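Local coordinates for protein superoxide dismutase (PDB 4FFK) that catalyses the dismutation of superoxide to oxygen and hydrogen peroxide at an iron centre in each of its four like subunits, at residues Ile90-Thr93 / Leu94-Asn98; Phe127-Leu130 / Phe131-Ala135; Ala147-Pro150 / Val151-Asp154; Arg189-Arg192 / Ala193-Val196; Asp207-Ala210 / Arg211-Ala215. One frame throughout, in Å; residues are numbered along the deposited sequence.

Contact 1: Ile90-Thr93 / Leu94-Asn98; sequences ILHT and LYWLN. With FE (Fe (III) ion), chain B.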
loop_
_atom_site.group_PDB
_atom_site.type_symbol
_atom_site.label_atom_id
_atom_site.label_comp_id
_atom_site.label_asym_id
_atom_site.label_seq_id
_atom_site.Cartn_x
_atom_site.Cartn_y
_atom_site.Cartn_z
ATOM N N ILE A 90 7.013 -15.039 9.207
ATOM C CA ILE A 90 7.527 -15.983 8.291
ATOM C C ILE A 90 8.769 -15.454 7.626
ATOM O O ILE A 90 9.719 -16.187 7.395
ATOM C CB ILE A 90 6.521 -16.439 7.226
ATOM C CG1 ILE A 90 6.162 -15.261 6.284
ATOM C CG2 ILE A 90 5.387 -17.220 7.854
ATOM C CD1 ILE A 90 4.983 -15.566 5.398
ATOM N N LEU A 91 8.783 -14.161 7.339
ATOM C CA LEU A 91 9.942 -13.598 6.675
ATOM C C LEU A 91 11.123 -13.512 7.623
ATOM O O LEU A 91 12.275 -13.705 7.199
ATOM C CB LEU A 91 9.619 -12.231 6.071
ATOM C CG LEU A 91 8.661 -12.404 4.890
ATOM C CD1 LEU A 91 8.284 -10.952 4.466
ATOM C CD2 LEU A 91 9.362 -13.173 3.756
ATOM N N HIS A 92 10.880 -13.242 8.906
ATOM C CA HIS A 92 12.023 -13.215 9.837
ATOM C C HIS A 92 12.537 -14.598 10.005
ATOM O O HIS A 92 13.762 -14.796 10.033
ATOM C CB HIS A 92 11.672 -12.614 11.173
ATOM C CG HIS A 92 11.628 -11.138 11.110
ATOM N ND1 HIS A 92 10.507 -10.453 10.682
ATOM C CD2 HIS A 92 12.581 -10.211 11.344
ATOM C CE1 HIS A 92 10.785 -9.159 10.654
ATOM N NE2 HIS A 92 12.035 -8.981 11.065
ATOM N N THR A 93 11.618 -15.538 10.152
ATOM C CA THR A 93 12.013 -16.930 10.263
ATOM C C THR A 93 12.940 -17.364 9.123
ATOM O O THR A 93 13.977 -17.980 9.367
ATOM C CB THR A 93 10.816 -17.810 10.320
ATOM O OG1 THR A 93 10.054 -17.428 11.464
ATOM C CG2 THR A 93 11.272 -19.261 10.431
ATOM N N LEU A 94 12.563 -17.028 7.898
ATOM C CA LEU A 94 13.405 -17.247 6.712
ATOM C C LEU A 94 14.718 -16.517 6.845
ATOM O O LEU A 94 15.827 -17.107 6.692
ATOM C CB LEU A 94 12.670 -16.750 5.470
ATOM C CG LEU A 94 13.366 -16.917 4.130
ATOM C CD1 LEU A 94 13.724 -18.390 3.930
ATOM C CD2 LEU A 94 12.415 -16.444 3.026
ATOM N N TYR A 95 14.625 -15.228 7.100
ATOM C CA TYR A 95 15.807 -14.406 7.254
ATOM C C TYR A 95 16.865 -15.047 8.175
ATOM O O TYR A 95 18.014 -15.128 7.783
ATOM C CB TYR A 95 15.370 -13.103 7.852
ATOM C CG TYR A 95 16.426 -12.091 8.096
ATOM C CD1 TYR A 95 16.617 -11.581 9.369
ATOM C CD2 TYR A 95 17.138 -11.520 7.018
ATOM C CE1 TYR A 95 17.521 -10.613 9.604
ATOM C CE2 TYR A 95 18.019 -10.506 7.247
ATOM C CZ TYR A 95 18.240 -10.099 8.548
ATOM O OH TYR A 95 19.116 -9.115 8.789
ATOM N N TRP A 96 16.477 -15.462 9.375
ATOM C CA TRP A 96 17.491 -16.075 10.285
ATOM C C TRP A 96 18.082 -17.322 9.712
ATOM O O TRP A 96 19.292 -17.559 9.891
ATOM C CB TRP A 96 16.890 -16.428 11.627
ATOM C CG TRP A 96 16.067 -15.367 12.230
ATOM C CD1 TRP A 96 14.777 -15.488 12.650
ATOM C CD2 TRP A 96 16.475 -14.048 12.541
ATOM N NE1 TRP A 96 14.368 -14.339 13.234
ATOM C CE2 TRP A 96 15.362 -13.412 13.157
ATOM C CE3 TRP A 96 17.644 -13.314 12.337
ATOM C CZ2 TRP A 96 15.401 -12.085 13.570
ATOM C CZ3 TRP A 96 17.686 -11.993 12.772
ATOM C CH2 TRP A 96 16.557 -11.401 13.372
ATOM N N LEU A 97 17.238 -18.139 9.091
ATOM C CA LEU A 97 17.636 -19.450 8.540
ATOM C C LEU A 97 18.596 -19.271 7.379
ATOM O O LEU A 97 19.498 -20.116 7.117
ATOM C CB LEU A 97 16.414 -20.257 8.116
ATOM C CG LEU A 97 15.546 -20.777 9.276
ATOM C CD1 LEU A 97 14.242 -21.330 8.680
ATOM C CD2 LEU A 97 16.312 -21.897 10.128
ATOM N N ASN A 98 18.451 -18.157 6.695
ATOM C CA ASN A 98 19.242 -17.869 5.543
ATOM C C ASN A 98 20.666 -17.397 5.877
ATOM O O ASN A 98 21.425 -17.136 4.985
ATOM C CB ASN A 98 18.614 -16.709 4.769
ATOM C CG ASN A 98 17.360 -17.091 3.998
ATOM O OD1 ASN A 98 16.538 -16.211 3.705
ATOM N ND2 ASN A 98 17.223 -18.368 3.608
HETATM FE FE FE B . 13.099 -7.264 10.688
HETATM O O HOH W 1 11.627 -6.547 9.452
#
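Leu94 opens the second half of this stretch of helix 75-97: its N-H reaches back to Ile90 O at 3.0 Å, and its CB rests against the carbonyls of Ile90 and Leu91. Tyr95 follows with a nearly straight bond from its N to Leu91 O (2.8 Å, 166° at the hydrogen). Its CG is anti to the backbone N (chi1 -180°), which turns the phenol away from the preceding turn, and its hydroxyl meets that of Tyr195. Trp96 comes next and lies side by side with His92, both pointing the same way. The benzo edge of the indole does the touching, with Trp96 CZ2 4.1 Å from His92 CD2 and near the plane of the imidazole; Trp96 NE1 is 3.8 Å from His92 CB but spends its hydrogen on His48. His92 itself binds the iron through NE2 at 2.1 Å, while ND1 is held by Gly88 O, a second-shell bond that fixes the rotation of the ring. A water 2.0 Å from the metal, together with His43, Asp178 and His182, completes the iron site. Leu97 then runs alongside Thr93, CD1 against CG2 at 4.0 Å, and its N bonds to Thr93 O. Asn98 ends the segment, its amide bonded to Leu174 and Ala176. One side of the helix thus faces helix 37-66 through Thr93 and Trp96, Leu94 and Tyr95 pack on strand 172-178, Leu94 and Leu97 meet helix 205-216, and Ile222 of the second subunit covers Thr93 and Leu97.

Contact 2: Phe127-Leu130 / Phe131-Ala135; sequences FKKL and FGDAA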
loop_
_atom_site.group_PDB
_atom_site.type_symbol
_atom_site.label_atom_id
_atom_site.label_comp_id
_atom_site.label_asym_id
_atom_site.label_seq_id
_atom_site.Cartn_x
_atom_site.Cartn_y
_atom_site.Cartn_z
ATOM N N PHE A 127 23.287 -11.538 -10.552
ATOM C CA PHE A 127 22.221 -11.755 -9.572
ATOM C C PHE A 127 22.509 -10.919 -8.333
ATOM O O PHE A 127 21.678 -10.113 -7.894
ATOM C CB PHE A 127 22.136 -13.183 -9.167
ATOM C CG PHE A 127 21.402 -13.385 -7.865
ATOM C CD1 PHE A 127 20.003 -13.196 -7.791
ATOM C CD2 PHE A 127 22.101 -13.687 -6.700
ATOM C CE1 PHE A 127 19.337 -13.389 -6.558
ATOM C CE2 PHE A 127 21.455 -13.896 -5.491
ATOM C CZ PHE A 127 20.041 -13.719 -5.420
ATOM N N LYS A 128 23.697 -11.103 -7.781
ATOM C CA LYS A 128 24.099 -10.336 -6.597
ATOM C C LYS A 128 23.879 -8.826 -6.748
ATOM O O LYS A 128 23.383 -8.122 -5.818
ATOM C CB LYS A 128 25.544 -10.665 -6.217
ATOM C CG LYS A 128 26.034 -9.792 -5.097
ATOM C CD LYS A 128 27.435 -10.181 -4.675
ATOM C CE LYS A 128 27.975 -9.174 -3.644
ATOM N NZ LYS A 128 29.045 -9.840 -2.843
ATOM N N LYS A 129 24.274 -8.291 -7.889
ATOM C CA LYS A 129 24.038 -6.904 -8.168
ATOM C C LYS A 129 22.575 -6.542 -8.223
ATOM O O LYS A 129 22.167 -5.518 -7.708
ATOM C CB LYS A 129 24.648 -6.563 -9.495
ATOM C CG LYS A 129 24.268 -5.221 -10.085
ATOM C CD LYS A 129 24.871 -4.119 -9.325
ATOM C CE LYS A 129 24.476 -2.799 -9.978
ATOM N NZ LYS A 129 24.277 -1.767 -8.899
ATOM N N LEU A 130 21.783 -7.359 -8.890
ATOM C CA LEU A 130 20.388 -6.974 -9.047
ATOM C C LEU A 130 19.705 -7.200 -7.702
ATOM O O LEU A 130 18.911 -6.390 -7.294
ATOM C CB LEU A 130 19.715 -7.838 -10.085
ATOM C CG LEU A 130 18.236 -7.630 -10.434
ATOM C CD1 LEU A 130 17.963 -6.206 -10.915
ATOM C CD2 LEU A 130 17.810 -8.689 -11.494
ATOM N N PHE A 131 20.013 -8.303 -7.052
ATOM C CA PHE A 131 19.391 -8.578 -5.759
ATOM C C PHE A 131 19.749 -7.515 -4.719
ATOM O O PHE A 131 18.870 -7.003 -3.990
ATOM C CB PHE A 131 19.790 -9.921 -5.255
ATOM C CG PHE A 131 18.975 -10.367 -4.067
ATOM C CD1 PHE A 131 19.437 -10.207 -2.788
ATOM C CD2 PHE A 131 17.677 -10.864 -4.254
ATOM C CE1 PHE A 131 18.636 -10.642 -1.680
ATOM C CE2 PHE A 131 16.901 -11.265 -3.134
ATOM C CZ PHE A 131 17.411 -11.167 -1.889
ATOM N N GLY A 132 21.038 -7.177 -4.639
ATOM C CA GLY A 132 21.478 -6.061 -3.811
ATOM C C GLY A 132 20.765 -4.783 -4.106
ATOM O O GLY A 132 20.349 -4.040 -3.191
ATOM N N ASP A 133 20.597 -4.462 -5.387
ATOM C CA ASP A 133 19.899 -3.262 -5.720
ATOM C C ASP A 133 18.420 -3.349 -5.339
ATOM O O ASP A 133 17.844 -2.344 -4.905
ATOM C CB ASP A 133 19.990 -2.950 -7.191
ATOM C CG ASP A 133 21.366 -2.428 -7.606
ATOM O OD1 ASP A 133 22.221 -2.184 -6.720
ATOM O OD2 ASP A 133 21.542 -2.225 -8.835
ATOM N N ALA A 134 17.836 -4.539 -5.441
ATOM C CA ALA A 134 16.401 -4.720 -5.106
ATOM C C ALA A 134 16.266 -4.443 -3.605
ATOM O O ALA A 134 15.322 -3.753 -3.188
ATOM C CB ALA A 134 15.919 -6.169 -5.434
ATOM N N ALA A 135 17.221 -4.913 -2.823
ATOM C CA ALA A 135 17.162 -4.723 -1.344
ATOM C C ALA A 135 17.388 -3.257 -1.018
ATOM O O ALA A 135 16.720 -2.660 -0.168
ATOM C CB ALA A 135 18.194 -5.582 -0.689
#
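Phe127 and Phe131, one turn apart on helix 124-136, make the tight side of this contact. The two side chains lie side by side and point the same way, but the rings are oblique, neither stacked nor edge-to-face: their centroids are 5.3 Å apart and the planes meet at 31°. What sits over the Phe127 face is the CB of Phe131, a CH-pi contact 4.0 Å from the ring centroid. The one-turn spacing puts both on the same flank of the helix, and CG anti to the backbone N in each gives them their common direction. Beneath them the backbone is drawn close, Phe131 N bonding to Phe127 O at 2.6 Å.

The opposite character appears at Lys129 and Asp133, where exposure is greater. Lys129 starts away from the following turn, then bends at chi2 (70°) and again at chi4 to bring NZ back to the Asp133 carboxylate. The salt bridge runs from Lys129 NZ to Asp133 OD2 at 2.8 Å, on the syn lone pair of that oxygen; a weak second bond goes from NZ to Asp133 OD1 at 3.0 Å. Tyr65 and Val75 of the second subunit pack near this pair.

The phenylalanine flank is laid on the sheet: Phe127 and Phe131 press on Leu146 of strand 142-148 and Ile157 of strand 155-161, Phe131 also reaches Val177 of strand 172-178, and Leu130 and Phe127 meet helix 111-121.

Contact 3: Ala147-Pro150 / Val151-Asp154; sequences AYDP and VTGD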
loop_
_atom_site.group_PDB
_atom_site.type_symbol
_atom_site.label_atom_id
_atom_site.label_comp_id
_atom_site.label_asym_id
_atom_site.label_seq_id
_atom_site.Cartn_x
_atom_site.Cartn_y
_atom_site.Cartn_z
ATOM N N ALA A 147 12.964 -15.747 -4.956
ATOM C CA ALA A 147 11.894 -16.702 -4.873
ATOM C C ALA A 147 11.917 -17.656 -6.053
ATOM O O ALA A 147 12.439 -17.350 -7.135
ATOM C CB ALA A 147 10.557 -15.986 -4.842
ATOM N N TYR A 148 11.299 -18.784 -5.808
ATOM C CA TYR A 148 11.060 -19.776 -6.843
ATOM C C TYR A 148 9.624 -19.588 -7.343
ATOM O O TYR A 148 8.704 -19.562 -6.514
ATOM C CB TYR A 148 11.225 -21.156 -6.221
ATOM C CG TYR A 148 10.833 -22.261 -7.205
ATOM C CD1 TYR A 148 11.618 -22.511 -8.337
ATOM C CD2 TYR A 148 9.676 -23.049 -6.992
ATOM C CE1 TYR A 148 11.262 -23.515 -9.248
ATOM C CE2 TYR A 148 9.323 -24.056 -7.890
ATOM C CZ TYR A 148 10.131 -24.280 -9.006
ATOM O OH TYR A 148 9.798 -25.260 -9.924
ATOM N N ASP A 149 9.441 -19.470 -8.655
ATOM C CA ASP A 149 8.112 -19.361 -9.233
ATOM C C ASP A 149 7.625 -20.754 -9.687
ATOM O O ASP A 149 8.081 -21.233 -10.699
ATOM C CB ASP A 149 8.126 -18.458 -10.439
ATOM C CG ASP A 149 6.812 -18.480 -11.178
ATOM O OD1 ASP A 149 5.783 -18.911 -10.548
ATOM O OD2 ASP A 149 6.806 -18.022 -12.328
ATOM N N PRO A 150 6.738 -21.390 -8.920
ATOM C CA PRO A 150 6.264 -22.746 -9.314
ATOM C C PRO A 150 5.634 -22.805 -10.692
ATOM O O PRO A 150 5.583 -23.899 -11.297
ATOM C CB PRO A 150 5.227 -23.096 -8.248
ATOM C CG PRO A 150 5.443 -22.096 -7.156
ATOM C CD PRO A 150 5.971 -20.868 -7.785
ATOM N N VAL A 151 5.129 -21.687 -11.198
ATOM C CA VAL A 151 4.445 -21.701 -12.468
ATOM C C VAL A 151 5.443 -21.974 -13.554
ATOM O O VAL A 151 5.135 -22.666 -14.528
ATOM C CB VAL A 151 3.780 -20.338 -12.774
ATOM C CG1 VAL A 151 3.330 -20.271 -14.213
ATOM C CG2 VAL A 151 2.612 -20.056 -11.777
ATOM N N THR A 152 6.636 -21.403 -13.426
ATOM C CA THR A 152 7.546 -21.409 -14.548
ATOM C C THR A 152 8.767 -22.239 -14.263
ATOM O O THR A 152 9.459 -22.669 -15.187
ATOM C CB THR A 152 7.971 -19.999 -14.984
ATOM O OG1 THR A 152 8.566 -19.318 -13.878
ATOM C CG2 THR A 152 6.807 -19.210 -15.539
ATOM N N GLY A 153 9.033 -22.430 -12.990
ATOM C CA GLY A 153 10.320 -22.904 -12.537
ATOM C C GLY A 153 11.413 -21.837 -12.510
ATOM O O GLY A 153 12.527 -22.152 -12.128
ATOM N N ASP A 154 11.099 -20.592 -12.889
ATOM C CA ASP A 154 12.077 -19.473 -12.863
ATOM C C ASP A 154 12.304 -18.992 -11.420
ATOM O O ASP A 154 11.398 -19.051 -10.591
ATOM C CB ASP A 154 11.610 -18.283 -13.711
ATOM C CG ASP A 154 11.869 -18.447 -15.225
ATOM O OD1 ASP A 154 12.127 -19.583 -15.682
ATOM O OD2 ASP A 154 11.848 -17.452 -15.970
#
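With chi1 of 172°, Asp149 sets its CG anti to its own N and swings the carboxylate over Val151 and Thr152, while Thr152, chi1 57°, turns OG1 back to meet it. The result is a tight beta-hairpin turn joining strands 142-148 and 155-161, with an ST turn inside it: Thr152 OG1 also accepts from Asp154 N at 3.0 Å. Each carboxylate oxygen is met from above its plane, OD1 of Asp149 by Val151 N at 2.9 Å and OD2 by the hydroxyl of Thr152. The same oxygens take bonds from across the interface, OD1 from Tyr86 and OD2 from Tyr19, both of the second subunit, so this aspartate ties the turn and the neighbouring chain together.

The backbone closes the loop at two levels. Asp149 N bonds to Asp154 O at 2.8 Å, and Asp149 O accepts from both Thr152 N and Gly153 N. Gly153 has positive phi (78°), where a side chain would jam against the preceding carbonyl. Asp154 leads away to Arg156 and to Lys17 of the second subunit. The Tyr148 ring lies along the glycine, with Tyr148 CE1 3.5 Å from Gly153 CA.

Contact 4: Arg189-Arg192 / Ala193-Val196; sequences RNDR and AKYV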
loop_
_atom_site.group_PDB
_atom_site.type_symbol
_atom_site.label_atom_id
_atom_site.label_comp_id
_atom_site.label_asym_id
_atom_site.label_seq_id
_atom_site.Cartn_x
_atom_site.Cartn_y
_atom_site.Cartn_z
ATOM N N ARG A 189 23.611 2.250 10.999
ATOM C CA ARG A 189 22.800 3.426 10.956
ATOM C C ARG A 189 22.013 3.443 9.616
ATOM O O ARG A 189 21.475 2.403 9.220
ATOM C CB ARG A 189 23.643 4.692 11.157
ATOM C CG ARG A 189 24.247 4.677 12.558
ATOM C CD ARG A 189 23.121 4.971 13.568
ATOM N NE ARG A 189 23.636 5.215 14.919
ATOM C CZ ARG A 189 23.852 4.246 15.790
ATOM N NH1 ARG A 189 23.602 2.971 15.459
ATOM N NH2 ARG A 189 24.345 4.544 16.998
ATOM N N ASN A 190 22.001 4.579 8.940
ATOM C CA ASN A 190 21.236 4.716 7.675
ATOM C C ASN A 190 21.813 3.952 6.483
ATOM O O ASN A 190 21.212 3.939 5.405
ATOM C CB ASN A 190 21.098 6.161 7.333
ATOM C CG ASN A 190 22.382 6.730 6.902
ATOM O OD1 ASN A 190 23.373 6.677 7.666
ATOM N ND2 ASN A 190 22.429 7.212 5.649
ATOM N N ASP A 191 22.991 3.369 6.651
ATOM C CA ASP A 191 23.724 2.777 5.516
ATOM C C ASP A 191 23.262 1.383 5.167
ATOM O O ASP A 191 23.935 0.344 5.388
ATOM C CB ASP A 191 25.235 2.763 5.787
ATOM C CG ASP A 191 26.031 2.655 4.516
ATOM O OD1 ASP A 191 25.441 2.310 3.445
ATOM O OD2 ASP A 191 27.263 2.896 4.604
ATOM N N ARG A 192 22.010 1.350 4.679
ATOM C CA ARG A 192 21.443 0.114 4.264
ATOM C C ARG A 192 22.317 -0.602 3.258
ATOM O O ARG A 192 22.394 -1.830 3.248
ATOM C CB ARG A 192 20.087 0.410 3.597
ATOM C CG ARG A 192 19.397 -0.861 3.181
ATOM C CD ARG A 192 18.203 -0.496 2.359
ATOM N NE ARG A 192 17.135 -0.005 3.244
ATOM C CZ ARG A 192 15.922 0.342 2.799
ATOM N NH1 ARG A 192 15.637 0.244 1.516
ATOM N NH2 ARG A 192 15.012 0.747 3.662
ATOM N N ALA A 193 22.904 0.190 2.374
ATOM C CA ALA A 193 23.670 -0.389 1.271
ATOM C C ALA A 193 24.847 -1.211 1.825
ATOM O O ALA A 193 25.162 -2.307 1.312
ATOM C CB ALA A 193 24.115 0.660 0.325
ATOM N N LYS A 194 25.511 -0.684 2.860
ATOM C CA LYS A 194 26.708 -1.289 3.364
ATOM C C LYS A 194 26.269 -2.520 4.137
ATOM O O LYS A 194 26.880 -3.561 4.077
ATOM C CB LYS A 194 27.445 -0.312 4.289
ATOM C CG LYS A 194 28.601 -0.986 4.993
ATOM C CD LYS A 194 29.313 0.045 5.858
ATOM C CE LYS A 194 30.237 -0.672 6.831
ATOM N NZ LYS A 194 31.181 0.317 7.523
ATOM N N TYR A 195 25.107 -2.428 4.798
ATOM C CA TYR A 195 24.520 -3.650 5.341
ATOM C C TYR A 195 24.210 -4.760 4.339
ATOM O O TYR A 195 24.609 -5.930 4.528
ATOM C CB TYR A 195 23.284 -3.255 6.151
ATOM C CG TYR A 195 22.280 -4.333 6.349
ATOM C CD1 TYR A 195 22.486 -5.370 7.263
ATOM C CD2 TYR A 195 21.075 -4.291 5.634
ATOM C CE1 TYR A 195 21.532 -6.327 7.468
ATOM C CE2 TYR A 195 20.135 -5.285 5.806
ATOM C CZ TYR A 195 20.337 -6.271 6.698
ATOM O OH TYR A 195 19.356 -7.211 6.859
ATOM N N VAL A 196 23.504 -4.417 3.270
ATOM C CA VAL A 196 23.131 -5.434 2.296
ATOM C C VAL A 196 24.424 -6.057 1.690
ATOM O O VAL A 196 24.543 -7.265 1.545
ATOM C CB VAL A 196 22.295 -4.771 1.214
ATOM C CG1 VAL A 196 22.097 -5.747 0.079
ATOM C CG2 VAL A 196 20.913 -4.349 1.886
#
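The Tyr195 ring takes Arg192 O at its edge, near the ring plane, with Tyr195 CD2 3.7 Å from that oxygen; Tyr184 meets the ring from beyond these residues, the two planes about 30° apart. The other flat group in touch is the Asp191 carboxylate. The Asp191 and Lys194 side chains cross at about a right angle, and the carboxylate lays OD2 3.2 Å from Lys194 CB.

Asp191 is the N-cap of helix 192-199. Its CG is anti to the backbone N (chi1 -159°), which carries OD1 over the first turn to accept from Lys194 N at 3.1 Å, a bond that arrives well above the carboxylate plane. Asp191 O takes the straighter bond from Tyr195 N, 171° at the hydrogen, and a weak one from Lys194 N. Asp191 is also the centre of an inverse gamma turn, the bend that leads into the helix.

Arg192 runs beside Val196, CG to CG2 at 4.0 Å, then bends at chi3 to send its guanidinium to Val138 O, Lys136 O and Gly140 O, with NE on the Tyr184 hydroxyl. Tyr195 OH bonds to the backbone O of Asp178, an iron ligand through its carboxylate, consistent with a place in the second shell.

A carboxylate at the start of a helix sits where amide N-H groups gather, so its negative charge is probably steadied by the helix end; Lys194 NZ, 5.5 Å from Asp191 OD2, would add only a longer-range attraction.

Contact 5: Asp207-Ala210 / Arg211-Ala215; sequences DVEA and RYQKA
Asp207 OD2 is gripped from two directions: Arg211 NH1 gives it a 2.8 Å bond, almost straight at 172°, and Asn98 ND2 gives a second. The other oxygen, Asp207 OD1, takes Arg211 NH2, also at 2.8 Å. The arginine therefore holds the carboxylate end-on with one nitrogen to each oxygen, though the two planes are 49° apart. OD2 lies in the guanidinium plane and OD1 is tilted out of it. A bend at chi3 (-57°) folds Arg211 back along the helix to reach its partner one turn earlier, and its NE goes on to Leu221 O of the second subunit.

A second i to i+4 pair runs along another flank. Gln213 NE2 bonds to Glu209 OE2 at 2.7 Å, with the oxygen in the amide plane; Glu209 OE1 meets Ile113 N, at the start of helix 111-121. That same OE1 stands at the edge of the Tyr212 ring, 3.9 Å from CD1.

Helix 205-216 is thus held on several sides: Tyr212 packs against helix 111-121 and Leu174, Val208 on Leu174 and Leu175 of strand 172-178, and Arg211 against Leu94 and Leu97 of helix 75-97.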
loop_
_atom_site.group_PDB
_atom_site.type_symbol
_atom_site.label_atom_id
_atom_site.label_comp_id
_atom_site.label_asym_id
_atom_site.label_seq_id
_atom_site.Cartn_x
_atom_site.Cartn_y
_atom_site.Cartn_z
ATOM N N ASP A 207 21.210 -23.783 3.330
ATOM C CA ASP A 207 19.845 -23.525 3.742
ATOM C C ASP A 207 18.992 -23.171 2.513
ATOM O O ASP A 207 17.938 -23.765 2.323
ATOM C CB ASP A 207 19.775 -22.393 4.736
ATOM C CG ASP A 207 18.357 -21.909 4.914
ATOM O OD1 ASP A 207 17.573 -22.593 5.568
ATOM O OD2 ASP A 207 18.025 -20.888 4.297
ATOM N N VAL A 208 19.459 -22.221 1.712
ATOM C CA VAL A 208 18.770 -21.761 0.496
ATOM C C VAL A 208 18.600 -22.919 -0.508
ATOM O O VAL A 208 17.504 -23.247 -0.973
ATOM C CB VAL A 208 19.510 -20.591 -0.196
ATOM C CG1 VAL A 208 18.836 -20.184 -1.474
ATOM C CG2 VAL A 208 19.613 -19.382 0.714
ATOM N N GLU A 209 19.716 -23.581 -0.793
ATOM C CA GLU A 209 19.663 -24.823 -1.554
ATOM C C GLU A 209 18.595 -25.784 -1.073
ATOM O O GLU A 209 17.803 -26.275 -1.879
ATOM C CB GLU A 209 21.051 -25.514 -1.492
ATOM C CG GLU A 209 21.082 -26.874 -2.226
ATOM C CD GLU A 209 20.737 -26.813 -3.720
ATOM O OE1 GLU A 209 20.695 -25.731 -4.353
ATOM O OE2 GLU A 209 20.511 -27.903 -4.284
ATOM N N ALA A 210 18.562 -26.066 0.221
ATOM C CA ALA A 210 17.629 -27.057 0.767
ATOM C C ALA A 210 16.201 -26.569 0.534
ATOM O O ALA A 210 15.302 -27.346 0.204
ATOM C CB ALA A 210 17.856 -27.286 2.252
ATOM N N ARG A 211 16.003 -25.262 0.710
ATOM C CA ARG A 211 14.664 -24.703 0.493
ATOM C C ARG A 211 14.302 -24.795 -0.978
ATOM O O ARG A 211 13.193 -25.133 -1.331
ATOM C CB ARG A 211 14.601 -23.256 0.965
ATOM C CG ARG A 211 13.157 -22.695 0.985
ATOM C CD ARG A 211 12.979 -21.512 1.981
ATOM N NE ARG A 211 13.350 -21.852 3.365
ATOM C CZ ARG A 211 14.575 -21.638 3.876
ATOM N NH1 ARG A 211 15.534 -21.092 3.122
ATOM N NH2 ARG A 211 14.839 -21.973 5.118
ATOM N N TYR A 212 15.258 -24.511 -1.834
ATOM C CA TYR A 212 15.037 -24.550 -3.238
ATOM C C TYR A 212 14.729 -25.977 -3.688
ATOM O O TYR A 212 13.863 -26.173 -4.529
ATOM C CB TYR A 212 16.250 -23.999 -3.936
ATOM C CG TYR A 212 16.249 -24.121 -5.412
ATOM C CD1 TYR A 212 17.289 -24.760 -6.064
ATOM C CD2 TYR A 212 15.224 -23.589 -6.182
ATOM C CE1 TYR A 212 17.302 -24.858 -7.442
ATOM C CE2 TYR A 212 15.226 -23.673 -7.523
ATOM C CZ TYR A 212 16.271 -24.321 -8.158
ATOM O OH TYR A 212 16.256 -24.394 -9.499
ATOM N N GLN A 213 15.423 -26.961 -3.098
ATOM C CA GLN A 213 15.106 -28.366 -3.401
ATOM C C GLN A 213 13.658 -28.680 -3.052
ATOM O O GLN A 213 12.956 -29.240 -3.894
ATOM C CB GLN A 213 16.074 -29.353 -2.721
ATOM C CG GLN A 213 17.479 -29.294 -3.307
ATOM C CD GLN A 213 17.548 -29.759 -4.752
ATOM O OE1 GLN A 213 16.676 -30.471 -5.234
ATOM N NE2 GLN A 213 18.589 -29.342 -5.457
ATOM N N LYS A 214 13.246 -28.324 -1.830
ATOM C CA LYS A 214 11.846 -28.430 -1.383
ATOM C C LYS A 214 10.893 -27.724 -2.335
ATOM O O LYS A 214 9.849 -28.278 -2.688
ATOM C CB LYS A 214 11.641 -27.852 0.012
ATOM C CG LYS A 214 11.817 -28.795 1.167
ATOM C CD LYS A 214 13.108 -28.499 1.893
ATOM C CE LYS A 214 12.883 -27.849 3.240
ATOM N NZ LYS A 214 12.496 -28.877 4.224
ATOM N N ALA A 215 11.239 -26.502 -2.741
ATOM C CA ALA A 215 10.404 -25.735 -3.688
ATOM C C ALA A 215 10.228 -26.457 -5.015
ATOM O O ALA A 215 9.119 -26.531 -5.554
ATOM C CB ALA A 215 10.972 -24.340 -3.929
#

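In the fold
All five contacts are local, closing a helical turn or a hairpin, and they follow one another along the chain without nesting or crossing. Contact 1 comes first, in helix 75-97 of the alpha-hairpin region; the other four lie in what follows. Contact 2 sits on helix 124-136 against the three-stranded sheet, and contact 3 closes the hairpin between its first two strands. Contact 4 opens helix 192-199, touching contact 2 through Val196 and contact 1 through the two tyrosine hydroxyls. Contact 5, on helix 205-216, joins contact 1 through Asn98 and contact 3 through Tyr148. Contacts 1, 2, 3 and 5 all reach the second subunit.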